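Side-chain contacts in ThiJ/pfpI family protein (Bacillus anthracis, PDB 3EFE), which is of unconfirmed function but belongs to the DJ-1/PfpI family of the glutaminase I clan, whose members include chaperones and peptidases: residues D[19-22]-D[23-27]; D[32-35]-D[36-40]; D[173-176]-D[177-180]; D[182-185]-D[186-189]; D[201-204]-D[205-209]. All coordinates share one frame; numbering follows the deposited sequence.

Contact 1 (D[19-22]-D[23-27]); sequences WEYG and YLIAE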
loop_
_atom_site.group_PDB
_atom_site.type_symbol
_atom_site.label_atom_id
_atom_site.label_comp_id
_atom_site.label_asym_id
_atom_site.label_seq_id
_atom_site.Cartn_x
_atom_site.Cartn_y
_atom_site.Cartn_z
ATOM N N TRP D 19 2.706 2.926 0.130
ATOM C CA TRP D 19 2.920 1.618 -0.433
ATOM C C TRP D 19 3.686 0.763 0.553
ATOM O O TRP D 19 3.739 -0.431 0.390
ATOM C CB TRP D 19 3.584 1.697 -1.789
ATOM C CG TRP D 19 4.956 2.050 -1.725
ATOM C CD1 TRP D 19 6.001 1.199 -1.642
ATOM C CD2 TRP D 19 5.491 3.361 -1.691
ATOM N NE1 TRP D 19 7.121 1.871 -1.569
ATOM C CE2 TRP D 19 6.860 3.216 -1.573
ATOM C CE3 TRP D 19 4.924 4.655 -1.671
ATOM C CZ2 TRP D 19 7.727 4.301 -1.501
ATOM C CZ3 TRP D 19 5.761 5.722 -1.632
ATOM C CH2 TRP D 19 7.161 5.548 -1.521
ATOM N N GLU D 20 4.219 1.366 1.619
ATOM C CA GLU D 20 5.266 0.690 2.410
ATOM C C GLU D 20 4.635 -0.149 3.550
ATOM O O GLU D 20 5.184 -1.185 3.942
ATOM C CB GLU D 20 6.319 1.671 2.889
ATOM C CG GLU D 20 7.240 2.057 1.770
ATOM C CD GLU D 20 8.246 3.032 2.112
ATOM O OE1 GLU D 20 8.331 3.449 3.299
ATOM O OE2 GLU D 20 9.018 3.370 1.167
ATOM N N TYR D 21 3.467 0.253 4.010
ATOM C CA TYR D 21 2.776 -0.399 5.167
ATOM C C TYR D 21 1.484 -1.081 4.799
ATOM O O TYR D 21 0.974 -1.777 5.620
ATOM C CB TYR D 21 2.544 0.548 6.389
ATOM C CG TYR D 21 1.833 1.752 5.974
ATOM C CD1 TYR D 21 0.464 1.723 5.732
ATOM C CD2 TYR D 21 2.543 2.926 5.636
ATOM C CE1 TYR D 21 -0.174 2.832 5.228
ATOM C CE2 TYR D 21 1.889 4.012 5.164
ATOM C CZ TYR D 21 0.557 3.975 4.979
ATOM O OH TYR D 21 -0.079 5.050 4.495
ATOM N N GLY D 22 1.021 -0.975 3.557
ATOM C CA GLY D 22 -0.323 -1.398 3.179
ATOM C C GLY D 22 -0.677 -2.877 3.313
ATOM O O GLY D 22 -1.721 -3.212 3.813
ATOM N N TYR D 23 0.185 -3.730 2.778
ATOM C CA TYR D 23 0.165 -5.171 2.970
ATOM C C TYR D 23 0.171 -5.562 4.444
ATOM O O TYR D 23 -0.669 -6.369 4.912
ATOM C CB TYR D 23 1.404 -5.779 2.324
ATOM C CG TYR D 23 1.503 -5.801 0.767
ATOM C CD1 TYR D 23 0.582 -6.489 0.009
ATOM C CD2 TYR D 23 2.567 -5.179 0.100
ATOM C CE1 TYR D 23 0.688 -6.561 -1.331
ATOM C CE2 TYR D 23 2.671 -5.207 -1.295
ATOM C CZ TYR D 23 1.730 -5.915 -1.992
ATOM O OH TYR D 23 1.781 -6.005 -3.356
ATOM N N LEU D 24 1.128 -5.024 5.185
ATOM C CA LEU D 24 1.278 -5.442 6.567
ATOM C C LEU D 24 0.055 -5.113 7.399
ATOM O O LEU D 24 -0.512 -5.967 8.046
ATOM C CB LEU D 24 2.550 -4.818 7.183
ATOM C CG LEU D 24 2.947 -5.254 8.594
ATOM C CD1 LEU D 24 2.926 -6.871 8.774
ATOM C CD2 LEU D 24 4.285 -4.650 8.956
ATOM N N ILE D 25 -0.361 -3.859 7.377
ATOM C CA ILE D 25 -1.457 -3.432 8.225
ATOM C C ILE D 25 -2.853 -4.066 7.893
ATOM O O ILE D 25 -3.680 -4.311 8.778
ATOM C CB ILE D 25 -1.496 -1.864 8.378
ATOM C CG1 ILE D 25 -1.844 -1.161 7.069
ATOM C CG2 ILE D 25 -0.266 -1.412 9.072
ATOM C CD1 ILE D 25 -2.507 0.212 7.268
ATOM N N ALA D 26 -3.078 -4.328 6.602
ATOM C CA ALA D 26 -4.296 -4.936 6.116
ATOM C C ALA D 26 -4.386 -6.373 6.571
ATOM O O ALA D 26 -5.439 -6.903 6.925
ATOM C CB ALA D 26 -4.324 -4.805 4.578
ATOM N N GLU D 27 -3.290 -7.075 6.566
ATOM C CA GLU D 27 -3.325 -8.499 6.951
ATOM C C GLU D 27 -3.498 -8.673 8.477
ATOM O O GLU D 27 -4.177 -9.585 8.949
ATOM C CB GLU D 27 -2.035 -9.187 6.493
ATOM C CG GLU D 27 -1.900 -9.357 5.008
ATOM C CD GLU D 27 -3.069 -10.080 4.350
ATOM O OE1 GLU D 27 -3.945 -10.619 5.059
ATOM O OE2 GLU D 27 -3.102 -10.125 3.108
HETATM O O HOH W 1 1.673 -1.864 0.326
HETATM O O HOH W 2 3.980 -3.781 3.834
#
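I25 packs against Y21 one helical turn earlier in helix 18-30. The two side chains run side by side and point the same way. Followed outward, CB of I25 lies near Y21 O, and CG1 comes closer, 3.2 Å from Y21 O. CG1 sits between the backbone N and the carbonyl carbon (chi1 67°), which turns the long branch toward the tyrosine. CD1 of I25 then meets the rim of the ring, 3.7 Å from Y21 CD1. CG2 stays near Y21 O. I25 N donates to Y21 O at 3.0 Å, almost straight (177°). A26 N gives a longer bond to G22 O, 3.3 Å, from above the carbonyl plane. The helix is kinked at Y23 and L24, whose N atoms make no bond to the turn before. Water 1 donates to W19 O and weakly accepts from Y23 N. Water 2 links E20 O to L24 N in the same manner, again with a weak second bond. The two waters thus stand in for the missing helix bonds. I25 also touches I79 of strand 77-80, and the Y23 ring meets the W19 ring of the second subunit, the planes roughly parallel. The contact lies in the helix of the beta-alpha-beta unit 8-11, 18-30, 43-47 of the DJ-1/PfpI fold.

Contact 2 (D[32-35]-D[36-40]); sequences RYFK and KDLAP
K36 follows directly on K35 in a type II beta turn that runs from K35 to L38. The K36 side chain is exposed. Its CB stays 3.7 Å from K35 C while the rest of the chain extends away. D37 takes the next turn position with positive phi (55°), and its side chain sets off away from 32-35. L38 closes the turn. Its N donates a weak hydrogen bond to K35 O, 3.4 Å long and bent to 143°. Water 3 adds to this closure: it donates to K35 O and to L38 O, the latter at 2.6 Å. The L38 side chain lies alongside that of K35, pointing the same way, with CD2 4.1 Å from K35 CE. Nearer the backbone, L38 CB is 4.2 Å from F34 CD1. A39 contributes its carbonyl rather than its methyl. A39 O lies at the edge of the F34 ring, near its plane, 3.3 Å from CE1. P40 CA reaches the same part of the ring, 3.9 Å from F34 CE1. F34 is buried and also touches V182 and L28. K35 NZ bonds to D181 O, so the ammonium is held from outside the turn. The chemistry is mixed: a weak direct bond and a water bridge close the turn, while the aromatic edge, with its slightly positive hydrogens, probably makes a mild electrostatic match for the A39 carbonyl oxygen.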
loop_
_atom_site.group_PDB
_atom_site.type_symbol
_atom_site.label_atom_id
_atom_site.label_comp_id
_atom_site.label_asym_id
_atom_site.label_seq_id
_atom_site.Cartn_x
_atom_site.Cartn_y
_atom_site.Cartn_z
ATOM N N ARG D 32 -7.452 -11.966 8.393
ATOM C CA ARG D 32 -8.095 -12.966 7.516
ATOM C C ARG D 32 -7.287 -14.235 7.233
ATOM O O ARG D 32 -7.849 -15.247 6.969
ATOM C CB ARG D 32 -8.466 -12.351 6.183
ATOM C CG ARG D 32 -7.302 -11.705 5.490
ATOM C CD ARG D 32 -7.683 -11.073 4.226
ATOM N NE ARG D 32 -6.491 -10.652 3.506
ATOM C CZ ARG D 32 -6.475 -10.323 2.203
ATOM N NH1 ARG D 32 -7.570 -10.272 1.486
ATOM N NH2 ARG D 32 -5.355 -10.009 1.609
ATOM N N TYR D 33 -5.965 -14.204 7.287
ATOM C CA TYR D 33 -5.180 -15.371 6.992
ATOM C C TYR D 33 -4.400 -15.856 8.196
ATOM O O TYR D 33 -3.490 -16.639 8.035
ATOM C CB TYR D 33 -4.189 -15.064 5.879
ATOM C CG TYR D 33 -4.775 -14.662 4.554
ATOM C CD1 TYR D 33 -6.058 -15.055 4.184
ATOM C CD2 TYR D 33 -4.064 -13.829 3.695
ATOM C CE1 TYR D 33 -6.564 -14.705 2.984
ATOM C CE2 TYR D 33 -4.561 -13.483 2.495
ATOM C CZ TYR D 33 -5.816 -13.953 2.145
ATOM O OH TYR D 33 -6.391 -13.606 0.960
ATOM N N PHE D 34 -4.758 -15.374 9.387
ATOM C CA PHE D 34 -4.220 -15.857 10.632
ATOM C C PHE D 34 -4.473 -17.316 10.767
ATOM O O PHE D 34 -5.388 -17.882 10.135
ATOM C CB PHE D 34 -4.841 -15.123 11.834
ATOM C CG PHE D 34 -4.243 -13.719 12.067
ATOM C CD1 PHE D 34 -4.373 -13.065 13.288
ATOM C CD2 PHE D 34 -3.534 -13.066 11.081
ATOM C CE1 PHE D 34 -3.848 -11.821 13.495
ATOM C CE2 PHE D 34 -3.007 -11.805 11.303
ATOM C CZ PHE D 34 -3.174 -11.200 12.505
ATOM N N LYS D 35 -3.673 -17.933 11.627
ATOM C CA LYS D 35 -3.818 -19.350 11.991
ATOM C C LYS D 35 -5.021 -19.489 12.865
ATOM O O LYS D 35 -5.617 -18.462 13.284
ATOM C CB LYS D 35 -2.585 -19.887 12.731
ATOM C CG LYS D 35 -2.313 -19.333 14.097
ATOM C CD LYS D 35 -0.859 -19.552 14.392
ATOM C CE LYS D 35 -0.405 -18.847 15.696
ATOM N NZ LYS D 35 0.953 -19.300 16.191
ATOM N N LYS D 36 -5.365 -20.741 13.172
ATOM C CA LYS D 36 -6.600 -21.038 13.865
ATOM C C LYS D 36 -6.644 -20.408 15.242
ATOM O O LYS D 36 -5.602 -20.196 15.862
ATOM C CB LYS D 36 -6.819 -22.569 13.968
ATOM C CG LYS D 36 -5.930 -23.307 14.900
ATOM C CD LYS D 36 -6.267 -24.829 14.825
ATOM C CE LYS D 36 -5.115 -25.713 15.317
ATOM N NZ LYS D 36 -5.041 -27.131 14.700
ATOM N N ASP D 37 -7.846 -20.109 15.713
ATOM C CA ASP D 37 -8.039 -19.508 17.039
ATOM C C ASP D 37 -7.282 -18.226 17.343
ATOM O O ASP D 37 -7.096 -17.875 18.489
ATOM C CB ASP D 37 -7.586 -20.467 18.117
ATOM C CG ASP D 37 -8.222 -21.801 18.035
ATOM O OD1 ASP D 37 -9.499 -21.872 17.856
ATOM O OD2 ASP D 37 -7.398 -22.755 18.198
ATOM N N LEU D 38 -6.821 -17.533 16.323
ATOM C CA LEU D 38 -6.168 -16.242 16.503
ATOM C C LEU D 38 -7.028 -15.135 15.861
ATOM O O LEU D 38 -7.336 -15.159 14.658
ATOM C CB LEU D 38 -4.743 -16.277 15.974
ATOM C CG LEU D 38 -3.753 -15.539 16.921
ATOM C CD1 LEU D 38 -4.378 -14.363 17.778
ATOM C CD2 LEU D 38 -3.082 -16.568 17.869
ATOM N N ALA D 39 -7.496 -14.240 16.733
ATOM C CA ALA D 39 -8.213 -12.997 16.386
ATOM C C ALA D 39 -7.289 -11.913 15.702
ATOM O O ALA D 39 -6.049 -11.902 15.890
ATOM C CB ALA D 39 -8.906 -12.432 17.653
ATOM N N PRO D 40 -7.891 -11.001 14.906
ATOM C CA PRO D 40 -7.126 -9.929 14.243
ATOM C C PRO D 40 -6.205 -9.197 15.187
ATOM O O PRO D 40 -6.523 -9.094 16.347
ATOM C CB PRO D 40 -8.213 -8.986 13.720
ATOM C CG PRO D 40 -9.423 -9.939 13.511
ATOM C CD PRO D 40 -9.334 -10.880 14.646
HETATM O O HOH W 3 -8.190 -17.237 13.293
#

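Contact 3 (D[173-176]-D[177-180]); sequences AMEV and LKKI
L177, K178, K179 and I180 each donate a backbone N-H to the residue four before, giving four consecutive alpha-helical bonds at the end of helix 169-179. The L177 N to A173 O and K179 N to E175 O bonds are both 2.9 Å. The first three donors are tilted from the carbonyl planes of their acceptors. I180 N meets V176 O more nearly head-on, with an angle of 163° at the oxygen. The side chains follow this spacing. M174 and K178 lie side by side and border L188 of helix 185-197. M174 CG is anti to its backbone N (chi1 -164°), and bends further out bring the methyl CE to 3.7 Å from K178 CD. The lysine chain runs extended as far as CE, so its CD methylene meets the methionine methyl. Its ammonium is 5.0 Å from E175 OE1: opposite charges near each other, but not in contact. L177 CD2 lies against the A173 backbone, 3.1 Å from A173 O, and 4.4 Å from A173 CB. I180 CG1 rests 3.5 Å from V176 O. L177 and V176 face L24 of helix 18-30, and V176 also touches A109 of strand 107-111. The chemistry is two-sided: aliphatic groups meet the neighbouring helices and strand, while the polar ends of E175 and K178 point outward and probably attract each other only mildly.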
loop_
_atom_site.group_PDB
_atom_site.type_symbol
_atom_site.label_atom_id
_atom_site.label_comp_id
_atom_site.label_asym_id
_atom_site.label_seq_id
_atom_site.Cartn_x
_atom_site.Cartn_y
_atom_site.Cartn_z
ATOM N N ALA D 173 6.606 -7.087 5.008
ATOM C CA ALA D 173 5.345 -7.593 5.624
ATOM C C ALA D 173 5.509 -9.054 6.026
ATOM O O ALA D 173 5.094 -9.471 7.089
ATOM C CB ALA D 173 4.152 -7.411 4.649
ATOM N N MET D 174 6.175 -9.806 5.164
ATOM C CA MET D 174 6.459 -11.192 5.392
ATOM C C MET D 174 7.306 -11.426 6.606
ATOM O O MET D 174 7.031 -12.315 7.379
ATOM C CB MET D 174 7.115 -11.802 4.142
ATOM C CG MET D 174 7.105 -13.360 4.136
ATOM S SD MET D 174 8.743 -14.017 4.234
ATOM C CE MET D 174 9.344 -13.484 5.788
ATOM N N GLU D 175 8.363 -10.648 6.769
ATOM C CA GLU D 175 9.250 -10.770 7.918
ATOM C C GLU D 175 8.567 -10.352 9.193
ATOM O O GLU D 175 8.778 -10.991 10.199
ATOM C CB GLU D 175 10.567 -9.896 7.731
ATOM C CG GLU D 175 11.543 -10.332 6.583
ATOM C CD GLU D 175 12.162 -11.696 6.810
ATOM O OE1 GLU D 175 11.986 -12.256 7.925
ATOM O OE2 GLU D 175 12.790 -12.232 5.855
ATOM N N VAL D 176 7.766 -9.287 9.188
ATOM C CA VAL D 176 7.046 -8.894 10.413
ATOM C C VAL D 176 6.078 -9.973 10.798
ATOM O O VAL D 176 6.018 -10.381 11.962
ATOM C CB VAL D 176 6.288 -7.548 10.287
ATOM C CG1 VAL D 176 5.493 -7.231 11.565
ATOM C CG2 VAL D 176 7.253 -6.484 10.025
ATOM N N LEU D 177 5.372 -10.481 9.797
ATOM C CA LEU D 177 4.289 -11.455 9.991
ATOM C C LEU D 177 4.830 -12.726 10.637
ATOM O O LEU D 177 4.214 -13.273 11.537
ATOM C CB LEU D 177 3.601 -11.760 8.655
ATOM C CG LEU D 177 2.230 -11.139 8.271
ATOM C CD1 LEU D 177 1.589 -10.134 9.242
ATOM C CD2 LEU D 177 2.201 -10.642 6.857
ATOM N N LYS D 178 5.989 -13.158 10.142
ATOM C CA LYS D 178 6.740 -14.270 10.628
ATOM C C LYS D 178 7.284 -14.017 12.022
ATOM O O LYS D 178 7.143 -14.838 12.851
ATOM C CB LYS D 178 7.889 -14.515 9.688
ATOM C CG LYS D 178 8.685 -15.777 9.912
ATOM C CD LYS D 178 9.545 -15.886 8.644
ATOM C CE LYS D 178 10.452 -17.082 8.619
ATOM N NZ LYS D 178 11.614 -16.897 9.611
ATOM N N LYS D 179 7.886 -12.872 12.284
ATOM C CA LYS D 179 8.399 -12.592 13.631
ATOM C C LYS D 179 7.294 -12.743 14.657
ATOM O O LYS D 179 7.511 -13.371 15.636
ATOM C CB LYS D 179 9.047 -11.168 13.715
ATOM C CG LYS D 179 9.689 -10.746 15.072
ATOM C CD LYS D 179 10.951 -11.575 15.445
ATOM C CE LYS D 179 11.044 -11.970 17.025
ATOM N NZ LYS D 179 12.255 -12.909 17.480
ATOM N N ILE D 180 6.114 -12.146 14.444
ATOM C CA ILE D 180 5.018 -12.197 15.436
ATOM C C ILE D 180 4.148 -13.472 15.447
ATOM O O ILE D 180 3.216 -13.615 16.281
ATOM C CB ILE D 180 4.133 -10.920 15.370
ATOM C CG1 ILE D 180 3.239 -10.870 14.112
ATOM C CG2 ILE D 180 5.031 -9.622 15.438
ATOM C CD1 ILE D 180 2.158 -9.867 14.245
#

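Contact 4 (D[182-185]-D[186-189]); sequences VFTL and DALH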
loop_
_atom_site.group_PDB
_atom_site.type_symbol
_atom_site.label_atom_id
_atom_site.label_comp_id
_atom_site.label_asym_id
_atom_site.label_seq_id
_atom_site.Cartn_x
_atom_site.Cartn_y
_atom_site.Cartn_z
ATOM N N VAL D 182 1.829 -15.208 13.484
ATOM C CA VAL D 182 0.432 -14.906 13.370
ATOM C C VAL D 182 -0.213 -15.749 12.222
ATOM O O VAL D 182 -1.365 -16.080 12.249
ATOM C CB VAL D 182 0.383 -13.401 13.275
ATOM C CG1 VAL D 182 0.478 -12.891 11.819
ATOM C CG2 VAL D 182 -0.682 -12.839 14.130
ATOM N N PHE D 183 0.596 -16.167 11.266
ATOM C CA PHE D 183 0.226 -17.070 10.195
ATOM C C PHE D 183 0.955 -18.347 10.524
ATOM O O PHE D 183 1.909 -18.319 11.261
ATOM C CB PHE D 183 0.766 -16.606 8.804
ATOM C CG PHE D 183 0.027 -15.446 8.146
ATOM C CD1 PHE D 183 -0.651 -14.490 8.862
ATOM C CD2 PHE D 183 0.110 -15.276 6.759
ATOM C CE1 PHE D 183 -1.249 -13.408 8.190
ATOM C CE2 PHE D 183 -0.485 -14.235 6.115
ATOM C CZ PHE D 183 -1.169 -13.307 6.805
ATOM N N THR D 184 0.513 -19.481 9.977
ATOM C CA THR D 184 1.386 -20.656 9.966
ATOM C C THR D 184 2.382 -20.469 8.791
ATOM O O THR D 184 2.223 -19.529 7.966
ATOM C CB THR D 184 0.641 -21.989 9.768
ATOM O OG1 THR D 184 0.449 -22.124 8.362
ATOM C CG2 THR D 184 -0.707 -22.059 10.511
ATOM N N LEU D 185 3.383 -21.349 8.712
ATOM C CA LEU D 185 4.571 -21.129 7.873
ATOM C C LEU D 185 4.194 -21.411 6.418
ATOM O O LEU D 185 4.633 -20.723 5.531
ATOM C CB LEU D 185 5.806 -21.946 8.420
ATOM C CG LEU D 185 7.247 -21.293 8.486
ATOM C CD1 LEU D 185 8.261 -21.843 7.392
ATOM C CD2 LEU D 185 7.270 -19.717 8.391
ATOM N N ASP D 186 3.342 -22.401 6.204
ATOM C CA ASP D 186 2.607 -22.689 4.906
ATOM C C ASP D 186 1.776 -21.548 4.346
ATOM O O ASP D 186 1.838 -21.233 3.190
ATOM C CB ASP D 186 1.616 -23.839 5.109
ATOM C CG ASP D 186 2.278 -25.175 5.102
ATOM O OD1 ASP D 186 3.518 -25.189 4.891
ATOM O OD2 ASP D 186 1.558 -26.198 5.289
ATOM N N ALA D 187 0.947 -20.969 5.181
ATOM C CA ALA D 187 0.175 -19.852 4.790
ATOM C C ALA D 187 1.094 -18.645 4.483
ATOM O O ALA D 187 0.844 -17.944 3.519
ATOM C CB ALA D 187 -0.956 -19.535 5.880
ATOM N N LEU D 188 2.168 -18.413 5.242
ATOM C CA LEU D 188 3.039 -17.266 4.973
ATOM C C LEU D 188 3.818 -17.391 3.685
ATOM O O LEU D 188 3.993 -16.404 2.946
ATOM C CB LEU D 188 3.997 -16.997 6.154
ATOM C CG LEU D 188 4.767 -15.670 6.163
ATOM C CD1 LEU D 188 3.891 -14.489 6.429
ATOM C CD2 LEU D 188 5.918 -15.692 7.131
ATOM N N HIS D 189 4.300 -18.595 3.397
ATOM C CA HIS D 189 4.976 -18.879 2.103
ATOM C C HIS D 189 4.095 -18.796 0.838
ATOM O O HIS D 189 4.500 -18.238 -0.181
ATOM C CB HIS D 189 5.779 -20.207 2.157
ATOM C CG HIS D 189 6.951 -20.144 3.091
ATOM N ND1 HIS D 189 7.776 -19.028 3.173
ATOM C CD2 HIS D 189 7.444 -21.040 3.977
ATOM C CE1 HIS D 189 8.700 -19.234 4.096
ATOM N NE2 HIS D 189 8.537 -20.457 4.581
#
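The F183 ring has the A187 backbone at its edge, near the ring plane, with CD2 4.2 Å from A187 C. The same CD2 meets L188 CD1 at 3.9 Å, obliquely to the ring, and the F183 and L188 side chains cross at about a right angle. The second ring is the H189 imidazole. L185 CD1 approaches it obliquely on the NE2 and CD2 side, and H189 CD2 also lies 3.2 Å from L185 O. T184 is the N-cap of helix 185-197. Its OG1 sits between the backbone N and the carbonyl carbon (chi1 83°), and from there accepts from A187 N in a straight (175°) but weak bond of 3.4 Å. T184 O accepts from L188 N at 2.9 Å. One step on, L185 O takes H189 N at 3.0 Å. The leucine pair L185 and L188 meets loosely, with CD2 to CD2 at 4.4 Å. The contact lies where the loop after helix 169-179 turns into helix 185-197. L188 faces M174, L177 and K178 of helix 169-179, while D186 and A187 touch S209 of helix 201-209. F183 reaches across to Y33 and F34 in the loop before strand 43-47.

Contact 5 (D[201-204]-D[205-209]); sequences EYFF and QLMNS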
loop_
_atom_site.group_PDB
_atom_site.type_symbol
_atom_site.label_atom_id
_atom_site.label_comp_id
_atom_site.label_asym_id
_atom_site.label_seq_id
_atom_site.Cartn_x
_atom_site.Cartn_y
_atom_site.Cartn_z
ATOM N N GLU D 201 -1.488 -21.451 -8.285
ATOM C CA GLU D 201 -1.310 -22.599 -7.413
ATOM C C GLU D 201 -1.259 -22.130 -5.976
ATOM O O GLU D 201 -1.639 -22.839 -5.081
ATOM C CB GLU D 201 -0.027 -23.356 -7.770
ATOM C CG GLU D 201 1.265 -22.575 -7.592
ATOM C CD GLU D 201 2.500 -23.329 -8.073
ATOM O OE1 GLU D 201 2.371 -24.576 -8.216
ATOM O OE2 GLU D 201 3.568 -22.675 -8.380
ATOM N N TYR D 202 -0.769 -20.908 -5.790
ATOM C CA TYR D 202 -0.507 -20.323 -4.467
ATOM C C TYR D 202 -1.772 -19.786 -3.829
ATOM O O TYR D 202 -1.850 -19.659 -2.629
ATOM C CB TYR D 202 0.523 -19.210 -4.569
ATOM C CG TYR D 202 1.856 -19.691 -5.018
ATOM C CD1 TYR D 202 2.556 -20.591 -4.237
ATOM C CD2 TYR D 202 2.431 -19.241 -6.203
ATOM C CE1 TYR D 202 3.799 -21.059 -4.610
ATOM C CE2 TYR D 202 3.687 -19.705 -6.613
ATOM C CZ TYR D 202 4.377 -20.628 -5.807
ATOM O OH TYR D 202 5.614 -21.143 -6.142
ATOM N N PHE D 203 -2.754 -19.456 -4.641
ATOM C CA PHE D 203 -4.038 -19.044 -4.124
ATOM C C PHE D 203 -4.733 -20.304 -3.524
ATOM O O PHE D 203 -5.222 -20.286 -2.386
ATOM C CB PHE D 203 -4.879 -18.330 -5.221
ATOM C CG PHE D 203 -6.313 -18.205 -4.848
ATOM C CD1 PHE D 203 -6.723 -17.170 -3.990
ATOM C CD2 PHE D 203 -7.230 -19.187 -5.227
ATOM C CE1 PHE D 203 -8.025 -17.097 -3.604
ATOM C CE2 PHE D 203 -8.516 -19.117 -4.854
ATOM C CZ PHE D 203 -8.920 -18.098 -4.013
ATOM N N PHE D 204 -4.694 -21.409 -4.254
ATOM C CA PHE D 204 -5.259 -22.686 -3.737
ATOM C C PHE D 204 -4.521 -23.250 -2.528
ATOM O O PHE D 204 -5.137 -23.781 -1.631
ATOM C CB PHE D 204 -5.261 -23.711 -4.850
ATOM C CG PHE D 204 -6.092 -23.302 -6.018
ATOM C CD1 PHE D 204 -7.456 -23.288 -5.915
ATOM C CD2 PHE D 204 -5.502 -22.932 -7.205
ATOM C CE1 PHE D 204 -8.245 -22.904 -6.996
ATOM C CE2 PHE D 204 -6.284 -22.523 -8.280
ATOM C CZ PHE D 204 -7.656 -22.499 -8.167
ATOM N N GLN D 205 -3.201 -23.112 -2.514
ATOM C CA GLN D 205 -2.402 -23.357 -1.323
ATOM C C GLN D 205 -2.787 -22.545 -0.087
ATOM O O GLN D 205 -2.930 -23.084 1.003
ATOM C CB GLN D 205 -0.972 -23.046 -1.614
ATOM C CG GLN D 205 -0.271 -24.145 -2.347
ATOM C CD GLN D 205 1.104 -23.732 -2.838
ATOM O OE1 GLN D 205 1.532 -24.172 -3.874
ATOM N NE2 GLN D 205 1.776 -22.892 -2.114
ATOM N N LEU D 206 -2.882 -21.239 -0.290
ATOM C CA LEU D 206 -3.187 -20.279 0.746
ATOM C C LEU D 206 -4.555 -20.483 1.336
ATOM O O LEU D 206 -4.666 -20.438 2.519
ATOM C CB LEU D 206 -3.036 -18.841 0.192
ATOM C CG LEU D 206 -3.445 -17.719 1.160
ATOM C CD1 LEU D 206 -2.587 -17.737 2.423
ATOM C CD2 LEU D 206 -3.403 -16.339 0.532
ATOM N N MET D 207 -5.591 -20.692 0.512
ATOM C CA MET D 207 -6.947 -20.987 0.974
ATOM C C MET D 207 -7.053 -22.248 1.842
ATOM O O MET D 207 -7.847 -22.305 2.801
ATOM C CB MET D 207 -7.926 -21.057 -0.222
ATOM C CG MET D 207 -8.242 -19.663 -0.978
ATOM S SD MET D 207 -8.899 -18.428 0.145
ATOM C CE MET D 207 -10.477 -18.018 -0.366
ATOM N N ASN D 208 -6.241 -23.245 1.522
ATOM C CA ASN D 208 -6.211 -24.474 2.280
ATOM C C ASN D 208 -5.205 -24.558 3.435
ATOM O O ASN D 208 -5.210 -25.564 4.152
ATOM C CB ASN D 208 -5.962 -25.640 1.335
ATOM C CG ASN D 208 -7.128 -25.951 0.536
ATOM O OD1 ASN D 208 -7.997 -26.608 1.003
ATOM N ND2 ASN D 208 -7.195 -25.437 -0.666
ATOM N N SER D 209 -4.357 -23.540 3.599
ATOM C CA SER D 209 -3.344 -23.483 4.664
ATOM C C SER D 209 -3.774 -22.578 5.800
ATOM O O SER D 209 -3.235 -22.658 6.916
ATOM C CB SER D 209 -2.027 -22.884 4.134
ATOM O OG SER D 209 -1.581 -23.498 2.933
#
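F203 and M207 meet closely, but on the outer surface of the helix; the buried side is that of L206, toward helix 185-197. The methionine CG lies over one face of the phenyl ring, 3.8 Å from its centroid and 25° off the normal, a CH-pi contact. The sulfur stands further out, oblique to the ring, with SD 4.8 Å from the F203 centroid. This is a Met-aromatic contact. F203 CG is anti to its backbone N (chi1 165°), with the ring standing out from the helix, and M207, starting toward 201-204, brings CG over it. The backbone beneath is regular: M207 N bonds to F203 O at 2.9 Å, and Q205 N and L206 N bond to E201 O and Y202 O. These i to i+4 bonds mark helix 201-209, the last helix of the chain, which packs on helix 185-197 through Y202, Q205 and L206. Y202 and Q205 run side by side with ring and amide nearly perpendicular. Q205 NE2 comes to the edge of the ring, near its plane, 3.2 Å from Y202 CD1. The E201 side is looser: its CG is 4.1 Å from Q205 OE1, and E201 OE2 makes a long, weak ion pair with K199. F204 is exposed, yet its carbonyl is gripped twice. N208 N gives a weak bond to F204 O, while N208 ND2 donates to the same oxygen at 2.8 Å, almost straight (176°) and with the acceptor in the amide plane, which fixes the rotation of the amide.

All five contacts are local and follow in series along the chain; none nests in or crosses another. Contact 1 lies in helix 18-30. Contact 2 closes a turn in the loop leading to strand 43-47, and a salt bridge from E27 to R32 ties it back to contact 1. Contact 3 ends helix 169-179 and packs on contact 1 through L24. Contact 4 starts the next helix, 185-197; it meets contact 3 through L188, and V182 O lies 3.0 Å from K35 N of contact 2, a probable hydrogen bond. Contact 5, on helix 201-209, packs on contact 4 through L206 and S209, and L206 also touches Y33.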